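Long-range contacts in enoyl-CoA hydratase (Bacillus halodurans, PDB 3LKE), which probably catalyses the reversible addition of water across the double bond of 2-enoyl-CoA thioesters, as enoyl-CoA hydratases of the crotonase family do: residues D13-T18 / T47-I52; C93-F98 / E226-L231; D124-L129 / G181-I186; E136-M141 / N164-G169. All blocks are in the same frame, centred on the assembly; numbering follows the deposited sequence.

Interaction 1 of 4, residues D13-T18 / T47-I52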
loop_
_atom_site.group_PDB
_atom_site.type_symbol
_atom_site.label_atom_id
_atom_site.label_comp_id
_atom_site.label_asym_id
_atom_site.label_seq_id
_atom_site.Cartn_x
_atom_site.Cartn_y
_atom_site.Cartn_z
ATOM N N ASP A 13 13.538 31.259 -4.347
ATOM C CA ASP A 13 13.702 30.210 -3.349
ATOM C C ASP A 13 13.286 28.832 -3.866
ATOM O O ASP A 13 12.884 27.970 -3.088
ATOM C CB ASP A 13 12.952 30.568 -2.063
ATOM C CG ASP A 13 13.534 31.797 -1.373
ATOM O OD1 ASP A 13 14.717 32.109 -1.609
ATOM O OD2 ASP A 13 12.811 32.446 -0.592
ATOM N N ALA A 14 13.385 28.636 -5.179
ATOM C CA ALA A 14 13.224 27.313 -5.782
ATOM C C ALA A 14 14.391 27.014 -6.724
ATOM O O ALA A 14 14.759 27.853 -7.537
ATOM C CB ALA A 14 11.891 27.216 -6.531
ATOM N N LEU A 15 14.971 25.823 -6.606
ATOM C CA LEU A 15 16.054 25.398 -7.485
ATOM C C LEU A 15 15.508 24.648 -8.691
ATOM O O LEU A 15 14.786 23.651 -8.544
ATOM C CB LEU A 15 17.040 24.499 -6.728
ATOM C CG LEU A 15 18.469 24.247 -7.232
ATOM C CD1 LEU A 15 18.793 22.756 -7.348
ATOM C CD2 LEU A 15 18.802 24.978 -8.538
ATOM N N TYR A 16 15.863 25.128 -9.880
ATOM C CA TYR A 16 15.473 24.492 -11.131
ATOM C C TYR A 16 16.645 23.720 -11.707
ATOM O O TYR A 16 17.707 24.294 -11.979
ATOM C CB TYR A 16 14.984 25.539 -12.139
ATOM C CG TYR A 16 13.682 26.198 -11.730
ATOM C CD1 TYR A 16 13.672 27.260 -10.830
ATOM C CD2 TYR A 16 12.466 25.740 -12.219
ATOM C CE1 TYR A 16 12.490 27.862 -10.441
ATOM C CE2 TYR A 16 11.275 26.340 -11.844
ATOM C CZ TYR A 16 11.300 27.407 -10.953
ATOM O OH TYR A 16 10.121 27.995 -10.563
ATOM N N ILE A 17 16.458 22.410 -11.866
ATOM C CA ILE A 17 17.483 21.535 -12.425
ATOM C C ILE A 17 17.021 21.137 -13.816
ATOM O O ILE A 17 15.975 20.501 -13.970
ATOM C CB ILE A 17 17.704 20.263 -11.552
ATOM C CG1 ILE A 17 18.186 20.657 -10.151
ATOM C CG2 ILE A 17 18.698 19.320 -12.216
ATOM C CD1 ILE A 17 18.446 19.464 -9.216
ATOM N N THR A 18 17.784 21.542 -14.834
ATOM C CA THR A 18 17.366 21.358 -16.221
ATOM C C THR A 18 18.285 20.424 -16.988
ATOM O O THR A 18 19.501 20.648 -17.067
ATOM C CB THR A 18 17.323 22.725 -16.963
ATOM O OG1 THR A 18 16.480 23.625 -16.234
ATOM C CG2 THR A 18 16.781 22.563 -18.378
ATOM N N THR A 47 20.083 26.059 2.133
ATOM C CA THR A 47 19.126 26.259 3.218
ATOM C C THR A 47 17.959 27.197 2.909
ATOM O O THR A 47 16.922 27.117 3.566
ATOM C CB THR A 47 19.824 26.729 4.505
ATOM O OG1 THR A 47 20.692 27.827 4.200
ATOM C CG2 THR A 47 20.641 25.596 5.103
ATOM N N SER A 48 18.108 28.071 1.916
ATOM C CA SER A 48 17.057 29.054 1.634
ATOM C C SER A 48 15.886 28.528 0.795
ATOM O O SER A 48 14.747 28.975 0.963
ATOM C CB SER A 48 17.633 30.334 1.007
ATOM O OG SER A 48 18.124 30.112 -0.308
ATOM N N ILE A 49 16.152 27.581 -0.098
ATOM C CA ILE A 49 15.111 27.119 -1.008
ATOM C C ILE A 49 14.148 26.163 -0.319
ATOM O O ILE A 49 14.513 25.501 0.649
ATOM C CB ILE A 49 15.694 26.445 -2.255
ATOM C CG1 ILE A 49 16.417 25.147 -1.879
ATOM C CG2 ILE A 49 16.614 27.413 -2.995
ATOM C CD1 ILE A 49 17.028 24.427 -3.062
ATOM N N HIS A 50 12.920 26.115 -0.822
ATOM C CA HIS A 50 11.900 25.215 -0.292
ATOM C C HIS A 50 11.570 24.087 -1.270
ATOM O O HIS A 50 10.949 23.086 -0.893
ATOM C CB HIS A 50 10.630 25.989 0.053
ATOM C CG HIS A 50 10.191 26.944 -1.016
ATOM N ND1 HIS A 50 9.681 26.527 -2.227
ATOM C CD2 HIS A 50 10.187 28.300 -1.052
ATOM C CE1 HIS A 50 9.378 27.584 -2.962
ATOM N NE2 HIS A 50 9.677 28.671 -2.273
ATOM N N SER A 51 11.993 24.245 -2.521
ATOM C CA SER A 51 11.623 23.304 -3.568
ATOM C C SER A 51 12.763 23.065 -4.552
ATOM O O SER A 51 13.671 23.889 -4.705
ATOM C CB SER A 51 10.406 23.818 -4.340
ATOM O OG SER A 51 9.313 24.072 -3.487
ATOM N N ILE A 52 12.696 21.914 -5.212
ATOM C CA ILE A 52 13.594 21.568 -6.298
ATOM C C ILE A 52 12.737 21.067 -7.448
ATOM O O ILE A 52 11.942 20.143 -7.280
ATOM C CB ILE A 52 14.588 20.476 -5.884
ATOM C CG1 ILE A 52 15.526 20.995 -4.795
ATOM C CG2 ILE A 52 15.401 20.019 -7.082
ATOM C CD1 ILE A 52 16.426 19.950 -4.222
#

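Interaction 2 of 4, residues C93-F98 / E226-L231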
loop_
_atom_site.group_PDB
_atom_site.type_symbol
_atom_site.label_atom_id
_atom_site.label_comp_id
_atom_site.label_asym_id
_atom_site.label_seq_id
_atom_site.Cartn_x
_atom_site.Cartn_y
_atom_site.Cartn_z
ATOM N N CYS A 93 21.660 9.453 -7.558
ATOM C CA CYS A 93 20.677 10.456 -7.958
ATOM C C CYS A 93 19.294 10.101 -7.400
ATOM O O CYS A 93 18.617 10.939 -6.818
ATOM C CB CYS A 93 20.586 10.568 -9.470
ATOM S SG CYS A 93 22.056 11.306 -10.220
ATOM N N VAL A 94 18.878 8.853 -7.592
ATOM C CA VAL A 94 17.551 8.434 -7.103
ATOM C C VAL A 94 17.415 8.606 -5.583
ATOM O O VAL A 94 16.417 9.133 -5.081
ATOM C CB VAL A 94 17.229 6.964 -7.484
ATOM C CG1 VAL A 94 15.931 6.514 -6.807
ATOM C CG2 VAL A 94 17.137 6.810 -8.999
ATOM N N LEU A 95 18.426 8.153 -4.855
ATOM C CA LEU A 95 18.388 8.164 -3.399
ATOM C C LEU A 95 18.401 9.601 -2.876
ATOM O O LEU A 95 17.676 9.939 -1.948
ATOM C CB LEU A 95 19.563 7.351 -2.841
ATOM C CG LEU A 95 19.536 7.024 -1.348
ATOM C CD1 LEU A 95 18.225 6.359 -0.974
ATOM C CD2 LEU A 95 20.738 6.135 -1.006
ATOM N N GLU A 96 19.221 10.444 -3.499
ATOM C CA GLU A 96 19.349 11.860 -3.108
ATOM C C GLU A 96 18.114 12.701 -3.413
ATOM O O GLU A 96 17.813 13.654 -2.704
ATOM C CB GLU A 96 20.581 12.477 -3.769
ATOM C CG GLU A 96 21.854 11.747 -3.435
ATOM C CD GLU A 96 22.650 12.425 -2.347
ATOM O OE1 GLU A 96 22.150 13.415 -1.762
ATOM O OE2 GLU A 96 23.773 11.954 -2.078
ATOM N N ILE A 97 17.384 12.345 -4.461
ATOM C CA ILE A 97 16.087 12.965 -4.682
ATOM C C ILE A 97 15.149 12.503 -3.580
ATOM O O ILE A 97 14.535 13.313 -2.904
ATOM C CB ILE A 97 15.494 12.579 -6.048
ATOM C CG1 ILE A 97 16.367 13.145 -7.171
ATOM C CG2 ILE A 97 14.053 13.096 -6.193
ATOM C CD1 ILE A 97 15.987 12.641 -8.545
ATOM N N PHE A 98 15.070 11.190 -3.396
ATOM C CA PHE A 98 14.155 10.618 -2.423
ATOM C C PHE A 98 14.339 11.200 -1.027
ATOM O O PHE A 98 13.368 11.442 -0.319
ATOM C CB PHE A 98 14.329 9.103 -2.358
ATOM C CG PHE A 98 13.262 8.419 -1.554
ATOM C CD1 PHE A 98 12.003 8.201 -2.091
ATOM C CD2 PHE A 98 13.520 7.983 -0.264
ATOM C CE1 PHE A 98 11.019 7.558 -1.350
ATOM C CE2 PHE A 98 12.527 7.338 0.487
ATOM C CZ PHE A 98 11.288 7.127 -0.061
ATOM N N GLU A 226 15.425 1.211 3.180
ATOM C CA GLU A 226 14.899 0.148 2.347
ATOM C C GLU A 226 15.188 0.372 0.867
ATOM O O GLU A 226 15.512 -0.570 0.147
ATOM C CB GLU A 226 13.398 -0.007 2.587
ATOM C CG GLU A 226 13.089 -0.346 4.023
ATOM C CD GLU A 226 13.915 -1.515 4.524
ATOM O OE1 GLU A 226 13.782 -2.627 3.962
ATOM O OE2 GLU A 226 14.704 -1.321 5.479
ATOM N N LEU A 227 15.043 1.614 0.417
ATOM C CA LEU A 227 15.342 1.961 -0.969
ATOM C C LEU A 227 16.832 1.740 -1.233
ATOM O O LEU A 227 17.235 1.170 -2.259
ATOM C CB LEU A 227 14.955 3.422 -1.252
ATOM C CG LEU A 227 15.394 3.988 -2.608
ATOM C CD1 LEU A 227 14.914 3.079 -3.758
ATOM C CD2 LEU A 227 14.879 5.410 -2.767
ATOM N N LYS A 228 17.656 2.196 -0.299
ATOM C CA LYS A 228 19.094 2.076 -0.480
ATOM C C LYS A 228 19.466 0.616 -0.677
ATOM O O LYS A 228 20.221 0.274 -1.599
ATOM C CB LYS A 228 19.861 2.673 0.701
ATOM C CG LYS A 228 21.373 2.441 0.606
ATOM C CD LYS A 228 22.147 3.240 1.649
ATOM C CE LYS A 228 22.085 2.594 3.024
ATOM N NZ LYS A 228 23.015 3.268 3.984
ATOM N N GLN A 229 18.927 -0.247 0.177
ATOM C CA GLN A 229 19.204 -1.670 0.060
ATOM C C GLN A 229 18.673 -2.257 -1.241
ATOM O O GLN A 229 19.306 -3.122 -1.842
ATOM C CB GLN A 229 18.643 -2.435 1.252
ATOM C CG GLN A 229 19.229 -2.024 2.579
ATOM C CD GLN A 229 18.644 -2.818 3.725
ATOM O OE1 GLN A 229 18.100 -3.907 3.522
ATOM N NE2 GLN A 229 18.745 -2.278 4.936
ATOM N N GLN A 230 17.513 -1.788 -1.681
ATOM C CA GLN A 230 16.931 -2.319 -2.901
ATOM C C GLN A 230 17.774 -1.905 -4.120
ATOM O O GLN A 230 17.946 -2.679 -5.058
ATOM C CB GLN A 230 15.477 -1.857 -3.057
ATOM C CG GLN A 230 14.772 -2.515 -4.223
ATOM C CD GLN A 230 13.468 -3.177 -3.831
ATOM O OE1 GLN A 230 13.183 -3.371 -2.648
ATOM N NE2 GLN A 230 12.666 -3.527 -4.824
ATOM N N LEU A 231 18.292 -0.683 -4.101
ATOM C CA LEU A 231 19.134 -0.200 -5.201
ATOM C C LEU A 231 20.369 -1.096 -5.329
ATOM O O LEU A 231 20.818 -1.421 -6.432
ATOM C CB LEU A 231 19.539 1.252 -4.964
ATOM C CG LEU A 231 18.380 2.245 -5.131
ATOM C CD1 LEU A 231 18.718 3.654 -4.648
ATOM C CD2 LEU A 231 17.968 2.273 -6.598
#

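Interaction 3 of 4, residues D124-L129 / G181-I186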
loop_
_atom_site.group_PDB
_atom_site.type_symbol
_atom_site.label_atom_id
_atom_site.label_comp_id
_atom_site.label_asym_id
_atom_site.label_seq_id
_atom_site.Cartn_x
_atom_site.Cartn_y
_atom_site.Cartn_z
ATOM N N ASP A 124 8.324 14.104 -5.025
ATOM C CA ASP A 124 7.073 14.271 -4.285
ATOM C C ASP A 124 5.867 14.402 -5.201
ATOM O O ASP A 124 4.773 14.008 -4.850
ATOM C CB ASP A 124 7.135 15.508 -3.408
ATOM C CG ASP A 124 8.143 15.385 -2.294
ATOM O OD1 ASP A 124 8.355 14.259 -1.775
ATOM O OD2 ASP A 124 8.710 16.426 -1.920
ATOM N N ARG A 125 6.072 14.984 -6.380
ATOM C CA ARG A 125 4.979 15.131 -7.322
ATOM C C ARG A 125 5.562 15.104 -8.726
ATOM O O ARG A 125 6.648 15.611 -8.955
ATOM C CB ARG A 125 4.208 16.443 -7.069
ATOM C CG ARG A 125 2.898 16.561 -7.837
ATOM C CD ARG A 125 2.037 17.727 -7.310
ATOM N NE ARG A 125 0.667 17.688 -7.818
ATOM C CZ ARG A 125 -0.305 16.941 -7.322
ATOM N NH1 ARG A 125 -0.054 16.105 -6.312
ATOM N NH2 ARG A 125 -1.525 16.996 -7.852
ATOM N N ARG A 126 4.858 14.438 -9.627
ATOM C CA ARG A 126 5.237 14.379 -11.023
ATOM C C ARG A 126 4.090 14.952 -11.825
ATOM O O ARG A 126 2.962 14.481 -11.716
ATOM C CB ARG A 126 5.480 12.926 -11.437
ATOM C CG ARG A 126 6.771 12.307 -10.909
ATOM C CD ARG A 126 6.629 11.733 -9.503
ATOM N NE ARG A 126 5.725 10.586 -9.475
ATOM C CZ ARG A 126 5.348 9.944 -8.369
ATOM N NH1 ARG A 126 5.804 10.316 -7.184
ATOM N NH2 ARG A 126 4.520 8.918 -8.453
ATOM N N ILE A 127 4.370 15.973 -12.633
ATOM C CA ILE A 127 3.343 16.610 -13.455
ATOM C C ILE A 127 3.766 16.480 -14.909
ATOM O O ILE A 127 4.917 16.782 -15.244
ATOM C CB ILE A 127 3.234 18.115 -13.130
ATOM C CG1 ILE A 127 2.860 18.319 -11.653
ATOM C CG2 ILE A 127 2.191 18.785 -14.038
ATOM C CD1 ILE A 127 3.003 19.779 -11.181
ATOM N N ALA A 128 2.860 16.023 -15.766
ATOM C CA ALA A 128 3.204 15.811 -17.174
ATOM C C ALA A 128 2.381 16.695 -18.111
ATOM O O ALA A 128 1.227 17.026 -17.820
ATOM C CB ALA A 128 2.991 14.344 -17.546
ATOM N N LEU A 129 2.964 17.051 -19.250
ATOM C CA LEU A 129 2.164 17.601 -20.339
ATOM C C LEU A 129 1.324 16.462 -20.933
ATOM O O LEU A 129 1.741 15.305 -20.910
ATOM C CB LEU A 129 3.061 18.234 -21.411
ATOM C CG LEU A 129 3.754 19.545 -21.013
ATOM C CD1 LEU A 129 4.574 20.107 -22.175
ATOM C CD2 LEU A 129 2.720 20.563 -20.548
ATOM N N GLY A 181 -1.328 6.362 -11.241
ATOM C CA GLY A 181 -0.700 7.076 -10.147
ATOM C C GLY A 181 0.783 7.349 -10.350
ATOM O O GLY A 181 1.443 7.879 -9.449
ATOM N N LEU A 182 1.312 6.995 -11.526
ATOM C CA LEU A 182 2.712 7.274 -11.841
ATOM C C LEU A 182 2.959 8.778 -11.911
ATOM O O LEU A 182 4.013 9.249 -11.509
ATOM C CB LEU A 182 3.152 6.591 -13.141
ATOM C CG LEU A 182 3.205 5.057 -13.096
ATOM C CD1 LEU A 182 3.458 4.469 -14.480
ATOM C CD2 LEU A 182 4.260 4.592 -12.100
ATOM N N ILE A 183 1.971 9.513 -12.426
ATOM C CA ILE A 183 1.968 10.972 -12.376
ATOM C C ILE A 183 0.760 11.446 -11.570
ATOM O O ILE A 183 -0.233 10.718 -11.446
ATOM C CB ILE A 183 1.883 11.580 -13.797
ATOM C CG1 ILE A 183 3.105 11.173 -14.617
ATOM C CG2 ILE A 183 1.757 13.083 -13.733
ATOM C CD1 ILE A 183 4.387 11.666 -14.082
ATOM N N GLN A 184 0.842 12.671 -11.044
ATOM C CA GLN A 184 -0.210 13.215 -10.183
ATOM C C GLN A 184 -1.206 14.116 -10.908
ATOM O O GLN A 184 -2.341 14.270 -10.459
ATOM C CB GLN A 184 0.405 13.958 -8.993
ATOM C CG GLN A 184 0.882 13.016 -7.876
ATOM C CD GLN A 184 1.970 12.050 -8.339
ATOM O OE1 GLN A 184 3.053 12.463 -8.754
ATOM N NE2 GLN A 184 1.676 10.749 -8.268
ATOM N N GLU A 185 -0.784 14.692 -12.028
ATOM C CA GLU A 185 -1.662 15.557 -12.809
ATOM C C GLU A 185 -1.112 15.826 -14.195
ATOM O O GLU A 185 0.089 15.638 -14.464
ATOM C CB GLU A 185 -1.917 16.888 -12.087
ATOM C CG GLU A 185 -0.667 17.664 -11.732
ATOM C CD GLU A 185 -0.979 18.989 -11.037
ATOM O OE1 GLU A 185 -1.639 19.855 -11.660
ATOM O OE2 GLU A 185 -0.552 19.175 -9.877
ATOM N N ILE A 186 -2.009 16.274 -15.069
ATOM C CA ILE A 186 -1.669 16.595 -16.444
ATOM C C ILE A 186 -1.989 18.061 -16.689
ATOM O O ILE A 186 -3.039 18.543 -16.241
ATOM C CB ILE A 186 -2.487 15.730 -17.412
ATOM C CG1 ILE A 186 -2.142 14.246 -17.221
ATOM C CG2 ILE A 186 -2.255 16.152 -18.855
ATOM C CD1 ILE A 186 -2.942 13.308 -18.097
#

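Interaction 4 of 4, residues E136-M141 / N164-G169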
loop_
_atom_site.group_PDB
_atom_site.type_symbol
_atom_site.label_atom_id
_atom_site.label_comp_id
_atom_site.label_asym_id
_atom_site.label_seq_id
_atom_site.Cartn_x
_atom_site.Cartn_y
_atom_site.Cartn_z
ATOM N N GLU A 136 8.114 1.229 -20.386
ATOM C CA GLU A 136 8.890 0.354 -19.513
ATOM C C GLU A 136 9.169 -0.901 -20.330
ATOM O O GLU A 136 8.274 -1.716 -20.538
ATOM C CB GLU A 136 8.075 -0.016 -18.275
ATOM C CG GLU A 136 7.525 1.188 -17.542
ATOM C CD GLU A 136 8.572 1.889 -16.708
ATOM O OE1 GLU A 136 9.735 1.427 -16.690
ATOM O OE2 GLU A 136 8.230 2.899 -16.056
ATOM N N ASN A 137 10.394 -1.047 -20.813
ATOM C CA ASN A 137 10.656 -2.050 -21.833
ATOM C C ASN A 137 11.590 -3.162 -21.385
ATOM O O ASN A 137 12.183 -3.851 -22.214
ATOM C CB ASN A 137 11.206 -1.387 -23.092
ATOM C CG ASN A 137 10.900 -2.176 -24.345
ATOM O OD1 ASN A 137 9.861 -2.835 -24.445
ATOM N ND2 ASN A 137 11.801 -2.097 -25.323
ATOM N N PHE A 138 11.715 -3.327 -20.076
ATOM C CA PHE A 138 12.635 -4.309 -19.507
ATOM C C PHE A 138 12.356 -5.737 -19.992
ATOM O O PHE A 138 13.290 -6.506 -20.212
ATOM C CB PHE A 138 12.569 -4.299 -17.978
ATOM C CG PHE A 138 12.832 -2.958 -17.354
ATOM C CD1 PHE A 138 14.128 -2.480 -17.221
ATOM C CD2 PHE A 138 11.782 -2.186 -16.870
ATOM C CE1 PHE A 138 14.372 -1.257 -16.638
ATOM C CE2 PHE A 138 12.022 -0.935 -16.292
ATOM C CZ PHE A 138 13.316 -0.482 -16.169
ATOM N N HIS A 139 11.077 -6.086 -20.141
ATOM C CA HIS A 139 10.684 -7.471 -20.469
ATOM C C HIS A 139 11.277 -7.916 -21.811
ATOM O O HIS A 139 11.894 -8.978 -21.914
ATOM C CB HIS A 139 9.157 -7.593 -20.494
ATOM C CG HIS A 139 8.650 -8.991 -20.704
ATOM N ND1 HIS A 139 8.779 -9.985 -19.758
ATOM C CD2 HIS A 139 7.974 -9.545 -21.740
ATOM C CE1 HIS A 139 8.216 -11.095 -20.208
ATOM N NE2 HIS A 139 7.719 -10.854 -21.408
ATOM N N LYS A 140 11.094 -7.097 -22.837
ATOM C CA LYS A 140 11.621 -7.422 -24.155
ATOM C C LYS A 140 13.146 -7.327 -24.184
ATOM O O LYS A 140 13.800 -8.051 -24.941
ATOM C CB LYS A 140 10.993 -6.527 -25.227
ATOM C CG LYS A 140 9.489 -6.740 -25.401
ATOM C CD LYS A 140 8.901 -5.774 -26.427
ATOM C CE LYS A 140 7.397 -5.980 -26.583
ATOM N NZ LYS A 140 6.634 -5.631 -25.345
ATOM N N MET A 141 13.713 -6.449 -23.355
ATOM C CA MET A 141 15.171 -6.273 -23.296
ATOM C C MET A 141 15.846 -7.470 -22.600
ATOM O O MET A 141 17.034 -7.731 -22.785
ATOM C CB MET A 141 15.552 -4.954 -22.587
ATOM C CG MET A 141 14.961 -3.663 -23.199
ATOM S SD MET A 141 15.141 -2.181 -22.140
ATOM C CE MET A 141 16.909 -2.026 -22.166
ATOM N N ASN A 164 1.942 -6.718 -14.941
ATOM C CA ASN A 164 1.241 -6.567 -16.206
ATOM C C ASN A 164 1.791 -5.450 -17.085
ATOM O O ASN A 164 1.827 -5.584 -18.310
ATOM C CB ASN A 164 -0.254 -6.372 -15.993
ATOM C CG ASN A 164 -1.058 -6.791 -17.194
ATOM O OD1 ASN A 164 -1.734 -5.972 -17.822
ATOM N ND2 ASN A 164 -0.989 -8.080 -17.531
ATOM N N LEU A 165 2.192 -4.348 -16.454
ATOM C CA LEU A 165 2.771 -3.223 -17.173
ATOM C C LEU A 165 4.048 -3.684 -17.859
ATOM O O LEU A 165 4.290 -3.365 -19.023
ATOM C CB LEU A 165 3.083 -2.073 -16.207
ATOM C CG LEU A 165 3.616 -0.805 -16.891
ATOM C CD1 LEU A 165 2.496 -0.177 -17.683
ATOM C CD2 LEU A 165 4.184 0.179 -15.873
ATOM N N LEU A 166 4.865 -4.440 -17.133
ATOM C CA LEU A 166 6.142 -4.897 -17.681
ATOM C C LEU A 166 5.933 -5.939 -18.783
ATOM O O LEU A 166 6.642 -5.937 -19.793
ATOM C CB LEU A 166 7.059 -5.444 -16.577
ATOM C CG LEU A 166 7.534 -4.395 -15.562
ATOM C CD1 LEU A 166 8.349 -5.015 -14.420
ATOM C CD2 LEU A 166 8.329 -3.281 -16.245
ATOM N N LEU A 167 4.942 -6.805 -18.606
ATOM C CA LEU A 167 4.648 -7.821 -19.613
ATOM C C LEU A 167 4.182 -7.191 -20.915
ATOM O O LEU A 167 4.511 -7.674 -21.995
ATOM C CB LEU A 167 3.570 -8.788 -19.127
ATOM C CG LEU A 167 3.920 -9.845 -18.088
ATOM C CD1 LEU A 167 2.704 -10.741 -17.872
ATOM C CD2 LEU A 167 5.128 -10.680 -18.516
ATOM N N GLU A 168 3.411 -6.116 -20.817
ATOM C CA GLU A 168 2.872 -5.484 -22.013
ATOM C C GLU A 168 3.899 -4.644 -22.773
ATOM O O GLU A 168 3.897 -4.625 -24.007
ATOM C CB GLU A 168 1.624 -4.675 -21.679
ATOM C CG GLU A 168 0.505 -5.553 -21.174
ATOM C CD GLU A 168 -0.799 -4.821 -21.048
ATOM O OE1 GLU A 168 -0.793 -3.581 -21.151
ATOM O OE2 GLU A 168 -1.831 -5.497 -20.844
ATOM N N GLY A 169 4.769 -3.960 -22.030
ATOM C CA GLY A 169 5.836 -3.169 -22.617
ATOM C C GLY A 169 5.375 -2.226 -23.713
ATOM O O GLY A 169 6.047 -2.071 -24.737
HETATM O O HOH W 1 8.730 -4.431 -20.166
#

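Interaction 1 of 4, residues D13-T18 / T47-I52
In the beta-alpha-beta unit made of strand 14-19, helix 30-45 and strand 51-56, Leu15 and Ile52 form a parallel bridge that joins the two strands near their first residues. The bond behind it runs from Leu15 N to Ser51 O, 3.0 Å long and close to straight (168° at the hydrogen). A softer contact answers it, Ile52 CA-H meeting Leu15 O with the two heavy atoms 3.3 Å apart. Just before strand 51-56 begins, Asp13 O becomes the acceptor and takes the amide of His50, N to O 2.9 Å. The same Asp13 O lies over the centre of the His50 imidazole, 3.3 Å above its plane, and Ile49 CA-H also leans on it, so three groups surround one carbonyl oxygen. His50 CG stands between its backbone N and carbonyl carbon (chi1 47°), which folds the ring back over the oxygen that its own amide holds. At the ring edge and in its plane, His50 ND1 and Ser51 OG share a hydrogen bond of 2.8 Å, which should fix the rotation of the imidazole. Beyond these polar links the contact is apolar: Leu15 CB touches Ile49 CD1 at 3.7 Å, and further along Ile17 CD1 slants across Ile52 CG2 at 3.8 Å. That face of the sheet is covered by helix 30-45, where Ile17 packs on Leu36, Ala39 and Ile40. On the other face His50 and Ser51 meet Val204 of helix 190-205, while strand 6-10 runs antiparallel along the far edge of strand 14-19.

Interaction 2 of 4, residues C93-F98 / E226-L231
Leu227 O accepts the amide of Leu231 at 2.8 Å (N to O), the helical bond that sets these two leucines one turn apart on the side of helix 223-241 facing Val94, Leu95 and Phe98. The contact is an antiparallel helix pair within the crotonase-like fold: the segments 93-98 and 226-231 run at 172° to each other with their axes 10.4 Å apart, and what passes between them is apolar. Leu95 works with both of its methyls. The Leu95 and Leu227 side chains slide past each other in opposite directions, Leu95 CD1 coming within 3.9 Å of Leu227 CD2, while Leu95 CD2 rests against Lys228 CB at 4.0 Å. Lys228 thus offers its aliphatic root and leads its amine away, where NZ has a long, weak ion pair with Glu225. One turn further on, Leu231 CD1 reaches Leu95 CB at 4.2 Å. Helix 149-157 closes the side of the pair, its Phe152 touching both Val94 and Leu227, and Lys220 makes a cation-pi contact with Phe98. With CG of Leu227 anti to the backbone N (chi1 172°), its CD2 is carried over the face of the Phe98 ring, a CH-pi contact 4.0 Å from the centroid and 27° off the normal.

Interaction 3 of 4, residues D124-L129 / G181-I186
Arg125 and Glu185 form a salt bridge beside the parallel pairing of strands 125-129 and 185-187. From CB the Arg125 chain runs extended: CG lies 3.8 Å from Gln184 CB, and CD passes Glu185 OE2. NE then donates to Glu185 OE2 at 2.8 Å, meeting the anti lone pair of that oxygen. NH2 reaches the same OE2 at 3.1 Å from above the carboxylate plane, the two planes standing 81° apart. Gln184 CB sits over one guanidinium face, 3.4 Å above the plane, with Arg125 NH1 3.5 Å from it. A methionine in place of the arginine would probably leave this carboxylate with Arg196 but without the two donors from Arg125, and Gln184 CB without its flat cover. Arg126, bent at chi2 and chi3, grips Leu182 O side-on with NE and NH2, and its NH1 pairs with Glu160 of the third subunit. Its backbone N donates to Gln184 OE1 at 2.8 Å, in the plane of that carbonyl. Ala128 N to Glu185 O (3.1 Å) continues the strand pairing. Strand 185-187 is one of the two edge strands of the six-stranded sheet within the chain; strand 103-108 flanks 125-129 on its other edge, helix 190-205 receives Ile127 through Leu193, and helix 174-180 receives Ile183 through Ala177.

Interaction 4 of 4, residues E136-M141 / N164-G169
The His139 imidazole carries Leu167 CD2 over one face, 3.5 Å above the plane and offset toward the rim, a CH-pi contact; the Phe138 ring is met at its edge instead, its CD2 3.7 Å from Leu166 CD2. CG of His139 lies anti to the backbone N (chi1 -175°), which turns the ring toward Leu167, while its NE2 bonds to Ala203 O of the second subunit. Were this histidine an alanine, that carbonyl would probably lose this donor and Leu167 CD2 the ring it lies against. A single water bridges the backbones: it donates to Glu136 O (2.8 Å) and to Leu166 O (2.6 Å) and accepts from His139 N at 2.9 Å. At the end of helix 159-168, Gly169 takes positive phi, and its CA-H contacts Glu136 O; a side chain there would run into Lys140 NZ. That amine makes a weak hydrogen bond to Glu168 O at 3.2 Å. Chemically, then, a short helix, 138-141, is fastened to the C-terminal end of another by water and backbone carbonyls, and the lysine's positive charge at that end is likely to be favourable to the helix dipole.

Interactions 1 and 3 belong to the same six-stranded sheet, their centres 19 Å apart, with strand 103-108 lying between the two strand pairs. Interaction 2 joins helices, its centre 20 Å from each of those, while the centre of interaction 4 lies 34 Å from that of interaction 1, across the centre of the chain. Interactions 3 and 4 come within about 5 Å at their nearest atoms without touching, but residues of the two do meet across a subunit boundary: Arg125 of interaction 3 packs on Asn164 of a neighbouring subunit, a residue of interaction 4. Bound glycerol, probably from crystallisation, lies about 3 Å from the Phe98 side chain in interaction 2 and about 5 Å from that of Arg126 in interaction 3.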